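Local coordinates for protein diaminopimelate decarboxylase (Psychromonas ingrahamii, PDB 4XG1) that probably catalyses the pyridoxal 5'-phosphate-dependent decarboxylation of meso-diaminopimelate to L-lysine, the last step of lysine biosynthesis by the diaminopimelate route, at residues E15-P18 and V19-V23. Residues are numbered along the deposited sequence; the frame is centred on the assembly and turned at random.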
loop_
_atom_site.group_PDB
_atom_site.type_symbol
_atom_site.label_atom_id
_atom_site.label_comp_id
_atom_site.label_asym_id
_atom_site.label_seq_id
_atom_site.Cartn_x
_atom_site.Cartn_y
_atom_site.Cartn_z
ATOM N N GLU B 15 18.397 -21.794 -3.577
ATOM C CA GLU B 15 18.843 -23.033 -2.955
ATOM C C GLU B 15 19.049 -24.054 -4.101
ATOM O O GLU B 15 19.706 -23.728 -5.103
ATOM C CB GLU B 15 17.856 -23.452 -1.876
ATOM C CG GLU B 15 17.746 -22.388 -0.792
ATOM C CD GLU B 15 16.943 -22.802 0.427
ATOM O OE1 GLU B 15 16.700 -24.027 0.606
ATOM O OE2 GLU B 15 16.541 -21.901 1.204
ATOM N N GLY B 16 18.425 -25.216 -4.027
ATOM C CA GLY B 16 18.627 -26.240 -5.034
ATOM C C GLY B 16 17.839 -26.121 -6.330
ATOM O O GLY B 16 18.015 -26.938 -7.222
ATOM N N LEU B 17 16.995 -25.102 -6.470
ATOM C CA LEU B 17 16.098 -25.048 -7.608
ATOM C C LEU B 17 16.376 -23.880 -8.533
ATOM O O LEU B 17 16.662 -22.753 -8.091
ATOM C CB LEU B 17 14.671 -24.976 -7.126
ATOM C CG LEU B 17 14.042 -26.237 -6.543
ATOM C CD1 LEU B 17 12.640 -25.888 -6.045
ATOM C CD2 LEU B 17 13.961 -27.370 -7.565
ATOM N N PRO B 18 16.315 -24.132 -9.828
ATOM C CA PRO B 18 16.295 -23.009 -10.744
ATOM C C PRO B 18 15.029 -22.149 -10.523
ATOM O O PRO B 18 13.938 -22.681 -10.364
ATOM C CB PRO B 18 16.261 -23.656 -12.143
ATOM C CG PRO B 18 16.217 -25.122 -11.931
ATOM C CD PRO B 18 16.032 -25.414 -10.477
ATOM N N VAL B 19 15.200 -20.838 -10.558
ATOM C CA VAL B 19 14.102 -19.936 -10.359
ATOM C C VAL B 19 13.112 -20.095 -11.497
ATOM O O VAL B 19 11.937 -20.105 -11.266
ATOM C CB VAL B 19 14.613 -18.496 -10.220
ATOM C CG1 VAL B 19 13.477 -17.493 -10.287
ATOM C CG2 VAL B 19 15.379 -18.343 -8.910
ATOM N N GLU B 20 13.585 -20.269 -12.721
ATOM C CA GLU B 20 12.689 -20.433 -13.867
ATOM C C GLU B 20 11.717 -21.589 -13.649
ATOM O O GLU B 20 10.615 -21.577 -14.169
ATOM C CB GLU B 20 13.480 -20.653 -15.158
ATOM C CG GLU B 20 14.050 -22.056 -15.347
ATOM C CD GLU B 20 14.944 -22.184 -16.582
ATOM O OE1 GLU B 20 15.842 -23.056 -16.590
ATOM O OE2 GLU B 20 14.755 -21.416 -17.554
ATOM N N GLN B 21 12.144 -22.595 -12.900
ATOM C CA GLN B 21 11.349 -23.786 -12.692
ATOM C C GLN B 21 10.157 -23.496 -11.823
ATOM O O GLN B 21 9.047 -23.963 -12.102
ATOM C CB GLN B 21 12.189 -24.877 -12.031
ATOM C CG GLN B 21 11.510 -26.230 -11.929
ATOM C CD GLN B 21 12.504 -27.327 -11.570
ATOM O OE1 GLN B 21 13.435 -27.627 -12.350
ATOM N NE2 GLN B 21 12.316 -27.942 -10.408
ATOM N N VAL B 22 10.376 -22.740 -10.757
ATOM C CA VAL B 22 9.262 -22.403 -9.862
ATOM C C VAL B 22 8.262 -21.481 -10.582
ATOM O O VAL B 22 7.100 -21.800 -10.710
ATOM C CB VAL B 22 9.744 -21.875 -8.494
ATOM C CG1 VAL B 22 10.730 -22.852 -7.859
ATOM C CG2 VAL B 22 10.428 -20.549 -8.624
ATOM N N VAL B 23 8.726 -20.402 -11.152
ATOM C CA VAL B 23 7.803 -19.496 -11.767
ATOM C C VAL B 23 7.060 -20.093 -12.980
ATOM O O VAL B 23 6.062 -19.514 -13.440
ATOM C CB VAL B 23 8.454 -18.146 -12.139
ATOM C CG1 VAL B 23 8.913 -17.452 -10.878
ATOM C CG2 VAL B 23 9.595 -18.325 -13.127
#
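Where the short edge strand 17-18 of a three-stranded antiparallel sheet runs straight into helix 19-26, Pro18 occupies the N-cap position, and the contact is made between this proline, Leu17 and the first helical turn. Pro18 O accepts a hydrogen bond from Gln21 N, three residues on, at 3.1 Å. The bond is bent, with an angle of 138° at the hydrogen, and the donor stands above the carbonyl plane. One residue further along, Val23 N bonds to Val19 O at 3.2 Å, the regular helical pattern.

The side chain of Gln21 runs back alongside the pyrrolidine ring and crosses it obliquely. With CG anti to the backbone N (chi1 -172°) and the chain extended beyond it, the amide reaches the ring, where Gln21 OE1 lies 3.8 Å from Pro18 CG, while Gln21 CB sits 4.0 Å from the same ring carbon. The amide nitrogen continues to the preceding leucine, Gln21 NE2 coming 3.3 Å from Leu17 CD2, a van der Waals touch on a methyl group and no hydrogen bond, and the two side chains cross at about a right angle. The other leucine methyl, Leu17 CD1, meets Val22 CG1 at 4.0 Å in an apolar contact. A glycine in place of Pro18 takes away the ring, which would probably leave the Gln21 side chain without its support and the junction freer to flex.

Val19, Val22 and Val23 pack against Ile32 of strand 30-34, while Glu20 forms a salt bridge with Arg11. The arrangement is a direct strand-to-helix junction with a proline at the N-cap position, joining the small N-terminal sheet to a helix packed on the mixed beta-sheet domain that accompanies the TIM barrel in this decarboxylase family.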